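Local coordinates for protein extracellular ligand-binding receptor (Rhodopseudomonas palustris, PDB 3SG0) that binds benzoylformate in its pocket and probably serves as a periplasmic solute-binding protein for the uptake of lignin-derived aromatic acids, at residues F167-G172 / I220-G224; Q231-E236 / D261-A265; F272-E276 / K288-V292; A321-A325 / A339-I344; I344-K348 / M359-H364. All coordinates share one frame; numbering follows the deposited sequence. Where two conformers were deposited one is given.

Interaction 1: F167-G172 / I220-G224. With 173 (benzoyl-formic acid), chain B.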
# COMPACT_ATOMS: atom_id res chain seq x y z
N PHE A 167 10.85 4.75 -9.02
CA PHE A 167 11.23 3.39 -9.34
C PHE A 167 10.91 3.08 -10.81
O PHE A 167 9.88 3.51 -11.34
CB PHE A 167 10.44 2.39 -8.50
CG PHE A 167 10.86 2.29 -7.05
CD1 PHE A 167 12.16 2.55 -6.62
CD2 PHE A 167 9.93 1.86 -6.12
CE1 PHE A 167 12.50 2.41 -5.28
CE2 PHE A 167 10.26 1.70 -4.80
CZ PHE A 167 11.54 1.97 -4.36
N SER A 168 11.78 2.29 -11.43
CA SER A 168 11.56 1.79 -12.78
C SER A 168 10.64 0.56 -12.75
O SER A 168 11.03 -0.53 -13.19
CB SER A 168 12.90 1.46 -13.44
OG SER A 168 13.70 0.70 -12.55
N ASP A 169 9.44 0.74 -12.22
CA ASP A 169 8.46 -0.33 -12.19
C ASP A 169 7.06 0.27 -12.21
O ASP A 169 6.91 1.50 -12.30
CB ASP A 169 8.67 -1.27 -10.99
CG ASP A 169 8.45 -0.60 -9.64
OD1 ASP A 169 7.70 0.39 -9.55
OD2 ASP A 169 9.03 -1.10 -8.65
N ALA A 170 6.04 -0.57 -12.14
CA ALA A 170 4.67 -0.09 -12.30
C ALA A 170 4.23 0.83 -11.16
O ALA A 170 3.34 1.66 -11.34
CB ALA A 170 3.71 -1.25 -12.47
N TYR A 171 4.83 0.68 -9.98
CA TYR A 171 4.51 1.59 -8.88
C TYR A 171 5.01 3.00 -9.20
O TYR A 171 4.24 3.97 -9.18
CB TYR A 171 5.12 1.12 -7.57
CG TYR A 171 4.91 2.09 -6.43
CD1 TYR A 171 3.66 2.19 -5.81
CD2 TYR A 171 5.93 2.92 -5.99
CE1 TYR A 171 3.46 3.08 -4.78
CE2 TYR A 171 5.73 3.82 -4.96
CZ TYR A 171 4.49 3.90 -4.36
OH TYR A 171 4.24 4.77 -3.32
N GLY A 172 6.29 3.13 -9.51
CA GLY A 172 6.84 4.43 -9.84
C GLY A 172 6.14 5.03 -11.04
O GLY A 172 5.74 6.20 -11.03
N ILE A 220 9.62 12.42 -5.69
CA ILE A 220 10.22 11.09 -5.63
C ILE A 220 9.11 10.05 -5.50
O ILE A 220 8.29 10.15 -4.57
CB ILE A 220 11.17 10.98 -4.42
CG1 ILE A 220 12.29 12.03 -4.52
CG2 ILE A 220 11.74 9.56 -4.31
CD1 ILE A 220 13.13 12.15 -3.27
N ALA A 221 9.07 9.08 -6.41
CA ALA A 221 8.10 7.99 -6.35
C ALA A 221 8.80 6.70 -5.96
O ALA A 221 9.37 6.00 -6.81
CB ALA A 221 7.36 7.84 -7.67
N SER A 222 8.76 6.39 -4.68
CA SER A 222 9.53 5.29 -4.11
C SER A 222 8.79 4.72 -2.90
O SER A 222 7.70 5.17 -2.56
CB SER A 222 10.91 5.82 -3.71
OG SER A 222 11.76 4.80 -3.22
N ALA A 223 9.36 3.70 -2.27
CA ALA A 223 8.71 3.07 -1.13
C ALA A 223 9.73 2.35 -0.27
O ALA A 223 10.75 1.85 -0.78
CB ALA A 223 7.65 2.09 -1.59
N GLY A 224 9.44 2.27 1.02
CA GLY A 224 10.33 1.60 1.95
C GLY A 224 11.63 2.35 2.16
O GLY A 224 11.76 3.53 1.83
O1B 173 B . 2.92 -0.98 -4.42
C1 173 B . 4.10 -0.92 -4.20
O1A 173 B . 5.07 -1.43 -5.06
C2 173 B . 4.62 -0.06 -3.08
O2 173 B . 5.78 0.22 -3.02
C1G 173 B . 3.65 0.36 -2.03
C2D 173 B . 2.68 -0.67 -1.46
C2E 173 B . 1.66 -0.26 -0.42
C3 173 B . 1.62 1.20 0.04
C1E 173 B . 2.60 2.22 -0.56
C1D 173 B . 3.63 1.81 -1.59
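Phe167 lies with one ring face over the backbone of Ser222. Ser222 CA stands 3.9 Å from the centroid of the Phe167 ring, 18° off the normal, a CH-pi contact displaced toward the rim. CG of Phe167 is anti to its own carbonyl carbon (chi1 -74°), and this carries the ring alongside 220-224. Ser222 OG comes within 3.1 Å of Phe167 CZ, but its hydrogen bond is with Tyr196 OH. The backbones are tied here too. Phe167 N donates to Ala221 O at 2.9 Å. This joins the C-terminal ends of two neighbouring parallel strands, 161-167 and 217-221. Ala221 CB points toward the other segment and lies 4.1 Å from Gly172 CA.

The strand ends open into the ligand pocket, as in other periplasmic binding proteins of this fold. Asp169 is the N-cap of helix 170-186. Its OD1 accepts from Gly172 N at 3.1 Å, and OD2 makes a salt bridge with Arg198, which also binds the ligand. Tyr171, in the first turn, has one ring face over the keto group of benzoyl-formic acid. Ser222 O meets the ring edge, 3.4 Å from Tyr171 CE2. Tyr171 OH is hydrogen-bonded to Thr246 OG1. Ala223 CB approaches the ligand O2 to 3.0 Å and also touches the rings of Phe167 and Tyr171. Thr99, Arg198 and Ala121 hydrogen-bond to the ligand. The contact itself therefore offers the ligand mainly an aromatic face and a methyl group, surfaces suited to an aryl keto acid.

Interaction 2: Q231-E236 / D261-A265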
# COMPACT_ATOMS: atom_id res chain seq x y z
N GLN A 231 16.42 11.21 -1.66
CA GLN A 231 16.22 12.43 -0.90
C GLN A 231 17.52 12.90 -0.25
O GLN A 231 17.87 14.08 -0.32
CB GLN A 231 15.10 12.25 0.14
CG GLN A 231 14.84 13.52 0.93
CD GLN A 231 13.37 13.75 1.25
OE1 GLN A 231 12.52 12.90 1.00
NE2 GLN A 231 13.08 14.92 1.80
N LYS A 232 18.25 11.98 0.37
CA LYS A 232 19.56 12.31 0.92
C LYS A 232 20.53 12.78 -0.17
O LYS A 232 21.29 13.72 0.05
CB LYS A 232 20.16 11.12 1.67
CG LYS A 232 19.53 10.86 3.02
CD LYS A 232 20.29 9.79 3.80
CE LYS A 232 21.37 10.40 4.68
NZ LYS A 232 20.78 11.15 5.83
N ALA A 233 20.50 12.14 -1.32
CA ALA A 233 21.42 12.51 -2.40
C ALA A 233 21.13 13.93 -2.89
O ALA A 233 22.05 14.71 -3.12
CB ALA A 233 21.34 11.51 -3.54
N LEU A 234 19.85 14.26 -3.03
CA LEU A 234 19.48 15.62 -3.42
C LEU A 234 19.99 16.63 -2.40
O LEU A 234 20.58 17.65 -2.76
CB LEU A 234 17.97 15.73 -3.58
CG LEU A 234 17.41 15.15 -4.88
CD1 LEU A 234 15.94 14.82 -4.74
CD2 LEU A 234 17.63 16.13 -6.03
N ARG A 235 19.76 16.36 -1.11
CA ARG A 235 20.17 17.30 -0.08
C ARG A 235 21.69 17.43 -0.01
O ARG A 235 22.22 18.54 0.13
CB ARG A 235 19.60 16.91 1.29
CG ARG A 235 18.08 17.01 1.40
CD ARG A 235 17.59 18.44 1.23
NE ARG A 235 16.16 18.55 1.50
CZ ARG A 235 15.32 19.30 0.79
NH1 ARG A 235 15.76 20.00 -0.24
NH2 ARG A 235 14.03 19.33 1.12
N GLU A 236 22.38 16.31 -0.12
CA GLU A 236 23.84 16.32 -0.04
C GLU A 236 24.46 17.08 -1.21
O GLU A 236 25.54 17.67 -1.08
CB GLU A 236 24.37 14.89 0.04
CG GLU A 236 24.07 14.22 1.38
CD GLU A 236 24.30 12.72 1.36
OE1 GLU A 236 24.74 12.19 0.32
OE2 GLU A 236 24.03 12.08 2.40
N ASP A 261 17.46 15.02 6.68
CA ASP A 261 17.28 15.14 5.23
C ASP A 261 15.84 14.92 4.76
O ASP A 261 15.45 15.41 3.70
CB ASP A 261 18.21 14.19 4.48
CG ASP A 261 19.68 14.56 4.64
OD1 ASP A 261 20.00 15.76 4.72
OD2 ASP A 261 20.51 13.63 4.68
N VAL A 262 15.05 14.19 5.55
CA VAL A 262 13.65 13.96 5.17
C VAL A 262 12.66 14.82 5.94
O VAL A 262 11.46 14.80 5.66
CB VAL A 262 13.25 12.46 5.24
CG1 VAL A 262 14.18 11.64 4.35
CG2 VAL A 262 13.25 11.95 6.68
N GLU A 263 13.15 15.60 6.90
CA GLU A 263 12.30 16.56 7.58
C GLU A 263 11.64 17.47 6.54
O GLU A 263 12.29 17.93 5.60
CB GLU A 263 13.13 17.39 8.57
CG GLU A 263 12.35 18.45 9.33
CD GLU A 263 11.43 17.88 10.40
OE1 GLU A 263 11.50 16.66 10.66
OE2 GLU A 263 10.65 18.66 10.97
N GLY A 264 10.34 17.69 6.70
CA GLY A 264 9.61 18.55 5.78
C GLY A 264 9.06 17.85 4.55
O GLY A 264 8.32 18.47 3.79
N ALA A 265 9.40 16.58 4.34
CA ALA A 265 8.83 15.85 3.22
C ALA A 265 7.31 15.84 3.33
O ALA A 265 6.76 15.70 4.43
CB ALA A 265 9.36 14.43 3.17
O HOH W 1 12.28 17.52 2.82
O HOH W 2 15.25 18.37 4.42
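Lys232 NZ and Asp261 OD2 form a salt bridge at 2.7 Å. It joins the C-terminal half of helix 228-236 to the loop that follows helix 252-258, in the alpha/beta lobe built on the parallel sheet that includes strands 217-221 and 242-244. The ammonium reaches the anti side of OD2, 26° out of the carboxylate plane. The lysine chain gets there by bending at its last two torsions (chi3 91°), which folds it back over the acid. Glu236 OE2 lies 4.5 Å from Asp261 OD2, a like charge that the lysine may partly offset.

Gln231 NE2 donates weakly to Asp261 O at 3.1 Å, with a bent N-H angle of 126°. The other end of this amide is held from outside, where OE1 accepts from Gln245 NE2. Two waters extend the polar network. Water 1 accepts from Arg235 NH2 and water 2 from Arg235 NE. Water 1 donates to Glu263 O; water 2 is near the same oxygen but may share its protons with other acceptors. Arg235 NH1 is hydrogen-bonded to Gly241 O and Phe239 O, so the guanidinium is fixed on several sides.

The aliphatic part of Arg235 slides past Asp261 in the opposite direction, with CB 3.6 Å from OD1. Gln231 crosses Val262 at about a right angle. Residues 262-265 form a type II beta turn, in which Gly264 has a positive phi. The turn leads into strand 266-269 and brings the Ala265 methyl to the end of the Gln231 amide, close to its plane. Ala265 CB sits 4.0 Å from Gln231 NE2.

Interaction 3: F272-E276 / K288-V292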
# COMPACT_ATOMS: atom_id res chain seq x y z
N PHE A 272 -4.59 6.75 8.51
CA PHE A 272 -3.73 6.20 9.56
C PHE A 272 -2.58 7.16 9.89
O PHE A 272 -2.24 7.35 11.06
CB PHE A 272 -3.19 4.85 9.09
CG PHE A 272 -2.23 4.16 10.03
CD1 PHE A 272 -2.65 3.09 10.82
CD2 PHE A 272 -0.89 4.52 10.08
CE1 PHE A 272 -1.77 2.42 11.65
CE2 PHE A 272 -0.00 3.85 10.92
CZ PHE A 272 -0.45 2.80 11.70
N SER A 273 -1.98 7.73 8.86
CA SER A 273 -0.79 8.57 9.06
C SER A 273 -1.11 9.92 9.70
O SER A 273 -0.24 10.53 10.33
CB SER A 273 -0.09 8.81 7.73
OG SER A 273 0.33 7.58 7.15
N GLY A 274 -2.33 10.39 9.50
CA GLY A 274 -2.74 11.66 10.08
C GLY A 274 -3.65 11.53 11.28
O GLY A 274 -4.19 12.52 11.77
N ALA A 275 -3.83 10.31 11.78
CA ALA A 275 -4.88 10.04 12.76
C ALA A 275 -4.70 10.83 14.05
O ALA A 275 -5.68 11.23 14.67
CB ALA A 275 -4.95 8.56 13.06
N GLU A 276 -3.45 11.04 14.47
CA GLU A 276 -3.20 11.74 15.73
C GLU A 276 -3.63 13.20 15.67
O GLU A 276 -3.78 13.85 16.71
CB GLU A 276 -1.73 11.64 16.13
CG GLU A 276 -1.30 10.26 16.58
CD GLU A 276 -1.27 9.25 15.43
OE1 GLU A 276 -0.60 9.53 14.41
OE2 GLU A 276 -1.91 8.19 15.55
N LYS A 288 -7.83 2.59 14.11
CA LYS A 288 -6.39 2.50 14.32
C LYS A 288 -6.08 1.88 15.68
O LYS A 288 -5.19 1.03 15.79
CB LYS A 288 -5.73 3.87 14.18
CG LYS A 288 -4.22 3.84 14.38
CD LYS A 288 -3.56 5.16 13.98
CE LYS A 288 -2.05 5.07 14.10
NZ LYS A 288 -1.38 6.30 13.60
N ALA A 289 -6.82 2.28 16.71
CA ALA A 289 -6.58 1.75 18.04
C ALA A 289 -6.81 0.24 18.09
O ALA A 289 -6.08 -0.47 18.77
CB ALA A 289 -7.46 2.46 19.07
N ARG A 290 -7.82 -0.25 17.38
CA ARG A 290 -8.09 -1.69 17.34
C ARG A 290 -6.87 -2.45 16.82
O ARG A 290 -6.47 -3.47 17.37
CB ARG A 290 -9.31 -2.00 16.47
CG ARG A 290 -10.64 -1.61 17.08
CD ARG A 290 -11.79 -2.18 16.27
NE ARG A 290 -11.72 -3.64 16.17
CZ ARG A 290 -11.41 -4.31 15.06
NH1 ARG A 290 -11.14 -3.65 13.94
NH2 ARG A 290 -11.37 -5.63 15.08
N PHE A 291 -6.29 -1.94 15.73
CA PHE A 291 -5.11 -2.55 15.15
C PHE A 291 -3.91 -2.44 16.07
O PHE A 291 -3.23 -3.43 16.35
CB PHE A 291 -4.80 -1.89 13.80
CG PHE A 291 -3.42 -2.17 13.28
CD1 PHE A 291 -3.01 -3.46 12.97
CD2 PHE A 291 -2.53 -1.13 13.06
CE1 PHE A 291 -1.75 -3.70 12.46
CE2 PHE A 291 -1.27 -1.36 12.55
CZ PHE A 291 -0.88 -2.65 12.25
N VAL A 292 -3.64 -1.23 16.54
CA VAL A 292 -2.46 -0.99 17.38
C VAL A 292 -2.51 -1.84 18.65
O VAL A 292 -1.51 -2.45 19.05
CB VAL A 292 -2.29 0.51 17.72
CG1 VAL A 292 -1.26 0.71 18.82
CG2 VAL A 292 -1.93 1.30 16.46
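Lys288 stretches out across one face of the Phe272 ring. All four of its torsions are near 180°, so the chain is straight and its end reaches residues 272-276. Lys288 CE lies 3.7 Å from the ring centroid of Phe272 in a CH-pi contact. Lys288 NZ is 3.9 Å from the centroid of the same Phe272 ring, 12° off the normal, a cation-pi contact. Lys288 NZ also donates to Phe272 O at 2.9 Å, tilted 24° from the carbonyl plane. Ring and carbonyl of one residue thus hold the same charge. Ala275 CB packs on Lys288 CD at 3.8 Å. On the buried side Phe272 points the edge of its ring at Phe291, with Phe272 CE1 3.9 Å from Phe291 CD2.

The solvent side is looser. There the exposed Glu276 bends at chi2 and forms a salt bridge to Lys288 NZ, 2.8 Å from Glu276 OE2, through the syn lone pair.

The contact packs the short, weakly bonded helix 271-274 and the 3-10 turn after it against helix 283-298. Helix 306-328 adjoins both: Ile306 touches Phe272, while Val309 and Trp312 meet Phe291.

Interaction 4: A321-A325 / A339-I344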
# COMPACT_ATOMS: atom_id res chain seq x y z
N ALA A 321 -16.99 -10.58 5.62
CA ALA A 321 -17.65 -11.36 4.58
C ALA A 321 -17.90 -12.81 4.98
O ALA A 321 -18.79 -13.47 4.42
CB ALA A 321 -16.81 -11.33 3.32
N ILE A 322 -17.13 -13.33 5.92
CA ILE A 322 -17.17 -14.75 6.24
C ILE A 322 -18.52 -15.26 6.77
O ILE A 322 -18.97 -16.32 6.35
CB ILE A 322 -15.99 -15.14 7.15
CG1 ILE A 322 -14.72 -15.34 6.30
CG2 ILE A 322 -16.30 -16.41 7.95
CD1 ILE A 322 -13.42 -15.41 7.09
N PRO A 323 -19.18 -14.52 7.68
CA PRO A 323 -20.44 -15.07 8.19
C PRO A 323 -21.47 -15.31 7.07
O PRO A 323 -22.13 -16.35 7.06
CB PRO A 323 -20.90 -14.00 9.19
CG PRO A 323 -19.59 -13.45 9.72
CD PRO A 323 -18.71 -13.38 8.49
N ALA A 324 -21.60 -14.38 6.14
CA ALA A 324 -22.51 -14.60 5.02
C ALA A 324 -22.05 -15.78 4.16
O ALA A 324 -22.87 -16.59 3.72
CB ALA A 324 -22.66 -13.34 4.18
N ALA A 325 -20.75 -15.89 3.93
CA ALA A 325 -20.24 -16.98 3.12
C ALA A 325 -20.51 -18.35 3.75
O ALA A 325 -20.75 -19.33 3.05
CB ALA A 325 -18.75 -16.78 2.85
N ALA A 339 -18.40 -17.18 -2.55
CA ALA A 339 -19.28 -16.40 -1.69
C ALA A 339 -18.50 -15.26 -1.04
O ALA A 339 -19.00 -14.15 -0.91
CB ALA A 339 -19.94 -17.29 -0.64
N ILE A 340 -17.27 -15.53 -0.61
CA ILE A 340 -16.44 -14.44 -0.09
C ILE A 340 -16.23 -13.36 -1.15
O ILE A 340 -16.38 -12.17 -0.87
CB ILE A 340 -15.09 -14.95 0.43
CG1 ILE A 340 -15.30 -15.84 1.66
CG2 ILE A 340 -14.18 -13.77 0.79
CD1 ILE A 340 -14.04 -16.48 2.17
N ARG A 341 -15.88 -13.78 -2.37
CA ARG A 341 -15.68 -12.83 -3.45
C ARG A 341 -16.94 -11.99 -3.67
O ARG A 341 -16.86 -10.76 -3.84
CB ARG A 341 -15.30 -13.57 -4.74
CG ARG A 341 -14.72 -12.65 -5.84
CD ARG A 341 -15.25 -12.97 -7.24
NE ARG A 341 -16.68 -12.67 -7.32
CZ ARG A 341 -17.18 -11.46 -7.51
NH1 ARG A 341 -16.39 -10.42 -7.72
NH2 ARG A 341 -18.50 -11.28 -7.51
N ASP A 342 -18.10 -12.64 -3.70
CA ASP A 342 -19.38 -11.95 -3.89
C ASP A 342 -19.66 -10.96 -2.77
O ASP A 342 -20.17 -9.86 -2.99
CB ASP A 342 -20.55 -12.94 -3.94
CG ASP A 342 -20.58 -13.79 -5.21
OD1 ASP A 342 -19.98 -13.40 -6.24
OD2 ASP A 342 -21.25 -14.84 -5.20
N GLN A 343 -19.35 -11.36 -1.54
CA GLN A 343 -19.71 -10.55 -0.39
C GLN A 343 -18.82 -9.31 -0.23
O GLN A 343 -19.31 -8.24 0.13
CB GLN A 343 -19.67 -11.40 0.88
CG GLN A 343 -20.76 -12.45 0.95
CD GLN A 343 -22.16 -11.85 0.82
OE1 GLN A 343 -22.52 -10.95 1.57
NE2 GLN A 343 -22.93 -12.34 -0.14
N ILE A 344 -17.52 -9.43 -0.48
CA ILE A 344 -16.64 -8.27 -0.29
C ILE A 344 -17.04 -7.15 -1.24
O ILE A 344 -16.98 -5.97 -0.90
CB ILE A 344 -15.16 -8.65 -0.43
CG1 ILE A 344 -14.78 -9.63 0.68
CG2 ILE A 344 -14.30 -7.40 -0.38
CD1 ILE A 344 -13.36 -10.16 0.59
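Ala321 sets its methyl between Gln343 and Ile344 of the facing helix. Its CB is 3.7 Å from Ile344 CG1 and 3.8 Å from Gln343 CB. One turn on, Ala325 makes the other close point. Its methyl meets that of Ala339 at 3.7 Å, CB to CB, and lies 3.8 Å from Ile340 CG1. Ile340 is turned so that CG1 is anti to its carbonyl carbon (chi1 -66°), which directs this branch past Ala325. The end of that branch, Ile340 CD1, comes 4.3 Å from CG1 of Ile322.

This is a helix-helix packing between the C-terminal parts of helices 306-328 and 334-344, which run obliquely antiparallel. The axes of the two short segments approach to 8.6 Å at an angle of 128°. Ala321, Ala324, Ala325 and Ala339 keep the side chains between the backbones small, and Ala325 and Ala339 come within 4.9 Å, CA to CA. Helix 306-328 is kinked within 321-325.

At the partly exposed border, Gln343 bends at chi2 and folds its chain over Ala324, with Gln343 CG 3.9 Å from Ala324 CB.

Interaction 5: I344-K348 / M359-H364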
# COMPACT_ATOMS: atom_id res chain seq x y z
N ILE A 344 -17.52 -9.43 -0.48
CA ILE A 344 -16.64 -8.27 -0.29
C ILE A 344 -17.04 -7.15 -1.24
O ILE A 344 -16.98 -5.97 -0.90
CB ILE A 344 -15.16 -8.65 -0.43
CG1 ILE A 344 -14.78 -9.63 0.68
CG2 ILE A 344 -14.30 -7.40 -0.38
CD1 ILE A 344 -13.36 -10.16 0.59
N GLU A 345 -17.50 -7.53 -2.43
CA GLU A 345 -17.93 -6.61 -3.46
C GLU A 345 -19.10 -5.74 -3.02
O GLU A 345 -19.35 -4.70 -3.63
CB GLU A 345 -18.33 -7.45 -4.68
CG GLU A 345 -18.52 -6.71 -5.97
CD GLU A 345 -18.45 -7.67 -7.14
OE1 GLU A 345 -17.43 -7.65 -7.84
OE2 GLU A 345 -19.41 -8.46 -7.35
N LYS A 346 -19.80 -6.17 -1.97
CA LYS A 346 -20.98 -5.47 -1.45
C LYS A 346 -20.66 -4.58 -0.25
O LYS A 346 -21.55 -3.92 0.29
CB LYS A 346 -22.04 -6.48 -1.03
CG LYS A 346 -22.50 -7.40 -2.13
CD LYS A 346 -23.45 -8.45 -1.58
CE LYS A 346 -23.75 -9.53 -2.60
NZ LYS A 346 -24.66 -10.56 -2.02
N SER A 347 -19.40 -4.57 0.19
CA SER A 347 -19.01 -3.80 1.37
C SER A 347 -19.20 -2.30 1.14
O SER A 347 -18.74 -1.76 0.14
CB SER A 347 -17.56 -4.11 1.73
OG SER A 347 -17.16 -3.41 2.90
N LYS A 348 -19.87 -1.63 2.08
CA LYS A 348 -20.22 -0.22 1.94
C LYS A 348 -19.94 0.57 3.21
O LYS A 348 -20.03 0.04 4.31
CB LYS A 348 -21.70 -0.05 1.59
CG LYS A 348 -22.19 -0.80 0.36
CD LYS A 348 -21.60 -0.25 -0.93
CE LYS A 348 -22.26 -0.89 -2.14
NZ LYS A 348 -21.74 -0.34 -3.42
N MSE A 359 -17.04 -0.56 -1.81
CA MSE A 359 -16.78 -1.45 -2.94
C MSE A 359 -17.96 -1.46 -3.90
O MSE A 359 -19.11 -1.26 -3.49
CB MSE A 359 -16.56 -2.88 -2.44
CG MSE A 359 -15.36 -3.04 -1.55
SE MSE A 359 -13.71 -2.62 -2.52
CE MSE A 359 -12.46 -3.30 -1.24
N THR A 360 -17.68 -1.70 -5.17
CA THR A 360 -18.73 -1.92 -6.16
C THR A 360 -18.23 -3.00 -7.12
O THR A 360 -17.05 -3.36 -7.08
CB THR A 360 -19.02 -0.66 -7.00
OG1 THR A 360 -17.91 -0.43 -7.87
CG2 THR A 360 -19.27 0.56 -6.12
N PRO A 361 -19.09 -3.50 -8.01
CA PRO A 361 -18.60 -4.51 -8.95
C PRO A 361 -17.45 -4.00 -9.83
O PRO A 361 -16.60 -4.80 -10.25
CB PRO A 361 -19.85 -4.84 -9.78
CG PRO A 361 -20.97 -4.61 -8.82
CD PRO A 361 -20.56 -3.38 -8.05
N ASP A 362 -17.39 -2.70 -10.10
CA ASP A 362 -16.33 -2.16 -10.94
C ASP A 362 -15.16 -1.55 -10.18
O ASP A 362 -14.07 -1.38 -10.73
CB ASP A 362 -16.91 -1.16 -11.94
CG ASP A 362 -17.77 -1.83 -12.98
OD1 ASP A 362 -17.30 -2.84 -13.57
OD2 ASP A 362 -18.92 -1.39 -13.20
N ASN A 363 -15.38 -1.25 -8.90
CA ASN A 363 -14.35 -0.65 -8.07
C ASN A 363 -14.02 -1.54 -6.89
O ASN A 363 -14.74 -1.57 -5.89
CB ASN A 363 -14.79 0.74 -7.59
CG ASN A 363 -13.67 1.47 -6.90
OD1 ASN A 363 -12.62 0.88 -6.59
ND2 ASN A 363 -13.87 2.75 -6.61
N HIS A 364 -12.93 -2.29 -7.02
CA HIS A 364 -12.49 -3.21 -5.98
C HIS A 364 -11.40 -2.59 -5.09
O HIS A 364 -10.72 -3.29 -4.34
CB HIS A 364 -12.02 -4.52 -6.59
CG HIS A 364 -13.13 -5.45 -6.96
ND1 HIS A 364 -12.90 -6.79 -7.20
CD2 HIS A 364 -14.46 -5.26 -7.10
CE1 HIS A 364 -14.05 -7.38 -7.47
NE2 HIS A 364 -15.01 -6.48 -7.42
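Glu345 OE1 accepts a hydrogen bond from His364 NE2 at 2.7 Å and also forms a salt bridge with Arg341. The N-H points at the anti lone pair of OE1, and OE1 lies within 3° of the His364 ring plane. The carboxylate and ring planes are 49° apart. His364 ND1 is bonded to Val136 O, so both ring nitrogens are engaged and the rotation of the ring is fixed. Tyr137 stacks on it.

The contact joins two loops. Residues 344-347 form a type I beta turn at the end of helix 334-344. The other loop, 359-364, follows strand 355-357. Thr360 OG1 shapes this second loop by accepting from Asn363 N, an ST motif. Between the loops, Met359 N donates to Ser347 O at 2.9 Å. Lys348 NZ returns a bond to Met359 O at 2.8 Å, in the carbonyl plane; its chain bends at chi2 (-68°) to reach across. Met359 is therefore gripped at both backbone polar atoms.

Met359, a selenomethionine here, starts its side chain against the turn and bends inward toward Leu317 and Tyr137. Pro361 packs beside the glutamate. At the start of the methionine chain, Met359 CG rests 3.4 Å from Ile344 O.

The five interactions follow one another along the chain. Interactions 1 and 2 lie in the lobe of the four-stranded parallel sheet, with centres about 17 Å apart. Strand 217-221 leads on to helix 228-236, and Ile220 packs on Gln231 and Leu234. Interactions 4 and 5 lie on the opposite side of the chain's centre, about 33 and 27 Å from interaction 1, centre to centre. They share Ile344, where helix 334-344 ends, and their centres are about 11 Å apart. The centre of interaction 3 is about 24 to 26 Å from those of the others, and helix 283-298 precedes helix 306-328 of interaction 4. Interaction 1 alone touches the bound ligand in this two-lobed binding protein.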